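Local coordinates for AlgW protein (Pseudomonas aeruginosa, PDB 7CO3) that probably acts as a serine endopeptidase of the HtrA type, joining a trypsin-like protease domain to a PDZ domain, at residues G107-M112 with G116-N121. The protein carries 1 engineered substitution. Numbering follows the deposited sequence.
Sequences GSAVIM and GYLLTN
The beta hairpin of strands 104-113 and 117-120, part of the six-stranded antiparallel barrel of the trypsin-like protease domain, pairs V110 with L119 and I111 with L118. V110 and L119 form the hydrogen-bonded pair: V110 N reaches L119 O at 2.7 Å, and L119 N returns to V110 O at 2.9 Å. V110 O also takes a CA-H...O contact from L118. Nearer the turn, M112 N donates to Y117 O (2.9 Å). Past A109 the backbone pairing gives way to a side chain: T120 OG1, set anti to its own backbone N (chi1 179°), donates to S108 O at 2.8 Å, meeting that carbonyl almost head-on (C=O...O angle 166°). The T120 hydroxyl thus takes the place of a main-chain donor where the strands splay.

I111 and L118 lie side by side on one face of the sheet, with I111 CG1 against L118 CD2 (3.6 Å); A109 CB extends this apolar row, touching L118 CD2 and T120 CB. The V110-L119 face carries the other apolar contact. M112 folds back over L119 through bends at chi2 and chi3, bringing CE to 3.8 Å from L119 CD1.

Helix 261-274 covers M112 and L119, through L265 and M268 for the first and A264 for the second, while A109 and T120 rest on L69 of strand 66-72. The Y117 ring makes a cation-pi contact with K158, on strand 154-158, the next barrel strand beside 117-120. At the far end S108 OG bonds to G225 O, and N121 ND2 to D153 O and T243 OG1, just before helix 122-125.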
loop_
_atom_site.group_PDB
_atom_site.type_symbol
_atom_site.label_atom_id
_atom_site.label_comp_id
_atom_site.label_asym_id
_atom_site.label_seq_id
_atom_site.Cartn_x
_atom_site.Cartn_y
_atom_site.Cartn_z
ATOM N N GLY B 107 -10.621 -17.578 -3.645
ATOM C CA GLY B 107 -11.331 -16.348 -3.952
ATOM C C GLY B 107 -12.249 -15.981 -2.808
ATOM O O GLY B 107 -12.130 -16.508 -1.701
ATOM N N SER B 108 -13.135 -15.016 -3.074
ATOM C CA SER B 108 -14.110 -14.586 -2.090
ATOM C C SER B 108 -15.476 -14.481 -2.773
ATOM O O SER B 108 -15.590 -14.634 -3.984
ATOM C CB SER B 108 -13.729 -13.234 -1.465
ATOM O OG SER B 108 -12.330 -13.194 -1.184
ATOM N N ALA B 109 -16.507 -14.204 -1.976
ATOM C CA ALA B 109 -17.867 -14.060 -2.494
ATOM C C ALA B 109 -18.698 -13.327 -1.454
ATOM O O ALA B 109 -18.352 -13.290 -0.277
ATOM C CB ALA B 109 -18.512 -15.414 -2.827
ATOM N N VAL B 110 -19.797 -12.722 -1.900
ATOM C CA VAL B 110 -20.640 -11.947 -0.996
ATOM C C VAL B 110 -22.049 -12.542 -0.924
ATOM O O VAL B 110 -22.717 -12.699 -1.946
ATOM C CB VAL B 110 -20.712 -10.466 -1.403
ATOM C CG1 VAL B 110 -21.612 -9.745 -0.400
ATOM C CG2 VAL B 110 -19.288 -9.844 -1.422
ATOM N N ILE B 111 -22.515 -12.791 0.293
ATOM C CA ILE B 111 -23.882 -13.249 0.518
ATOM C C ILE B 111 -24.832 -12.083 0.328
ATOM O O ILE B 111 -24.834 -11.141 1.126
ATOM C CB ILE B 111 -24.049 -13.848 1.915
ATOM C CG1 ILE B 111 -22.990 -14.898 2.186
ATOM C CG2 ILE B 111 -25.481 -14.423 2.077
ATOM C CD1 ILE B 111 -22.817 -15.193 3.652
ATOM N N MET B 112 -25.656 -12.155 -0.713
ATOM C CA MET B 112 -26.579 -11.080 -1.049
ATOM C C MET B 112 -27.991 -11.258 -0.484
ATOM O O MET B 112 -28.707 -10.262 -0.351
ATOM C CB MET B 112 -26.656 -10.925 -2.569
ATOM C CG MET B 112 -25.327 -10.682 -3.244
ATOM S SD MET B 112 -24.522 -9.193 -2.574
ATOM C CE MET B 112 -25.264 -7.947 -3.628
ATOM N N GLY B 116 -29.537 -17.558 0.495
ATOM C CA GLY B 116 -28.298 -18.217 0.128
ATOM C C GLY B 116 -27.740 -17.922 -1.252
ATOM O O GLY B 116 -26.976 -18.741 -1.774
ATOM N N TYR B 117 -28.098 -16.794 -1.861
ATOM C CA TYR B 117 -27.482 -16.370 -3.110
ATOM C C TYR B 117 -26.213 -15.544 -2.831
ATOM O O TYR B 117 -26.177 -14.716 -1.913
ATOM C CB TYR B 117 -28.464 -15.547 -3.950
ATOM C CG TYR B 117 -29.617 -16.382 -4.489
ATOM C CD1 TYR B 117 -29.382 -17.429 -5.370
ATOM C CD2 TYR B 117 -30.938 -16.125 -4.114
ATOM C CE1 TYR B 117 -30.427 -18.199 -5.870
ATOM C CE2 TYR B 117 -32.000 -16.894 -4.629
ATOM C CZ TYR B 117 -31.730 -17.926 -5.493
ATOM O OH TYR B 117 -32.749 -18.708 -5.996
ATOM N N LEU B 118 -25.187 -15.765 -3.643
ATOM C CA LEU B 118 -23.885 -15.147 -3.433
ATOM C C LEU B 118 -23.417 -14.615 -4.754
ATOM O O LEU B 118 -23.617 -15.259 -5.786
ATOM C CB LEU B 118 -22.839 -16.129 -2.858
ATOM C CG LEU B 118 -23.027 -16.550 -1.394
ATOM C CD1 LEU B 118 -23.766 -17.852 -1.323
ATOM C CD2 LEU B 118 -21.711 -16.689 -0.624
ATOM N N LEU B 119 -22.803 -13.434 -4.710
ATOM C CA LEU B 119 -22.085 -12.872 -5.840
ATOM C C LEU B 119 -20.570 -13.113 -5.697
ATOM O O LEU B 119 -20.016 -13.052 -4.589
ATOM C CB LEU B 119 -22.374 -11.373 -5.922
ATOM C CG LEU B 119 -23.400 -10.870 -6.942
ATOM C CD1 LEU B 119 -23.679 -9.414 -6.714
ATOM C CD2 LEU B 119 -22.966 -11.130 -8.387
ATOM N N THR B 120 -19.911 -13.377 -6.824
ATOM C CA THR B 120 -18.453 -13.474 -6.920
ATOM C C THR B 120 -18.072 -13.128 -8.357
ATOM O O THR B 120 -18.942 -12.801 -9.173
ATOM C CB THR B 120 -17.952 -14.868 -6.509
ATOM O OG1 THR B 120 -16.533 -14.916 -6.654
ATOM C CG2 THR B 120 -18.582 -15.987 -7.417
ATOM N N ASN B 121 -16.769 -13.194 -8.690
ATOM C CA ASN B 121 -16.350 -12.960 -10.073
ATOM C C ASN B 121 -16.468 -14.207 -10.947
ATOM O O ASN B 121 -16.265 -15.329 -10.489
ATOM C CB ASN B 121 -14.890 -12.490 -10.184
ATOM C CG ASN B 121 -14.655 -11.079 -9.659
ATOM O OD1 ASN B 121 -13.679 -10.838 -8.956
ATOM N ND2 ASN B 121 -15.548 -10.150 -9.986
#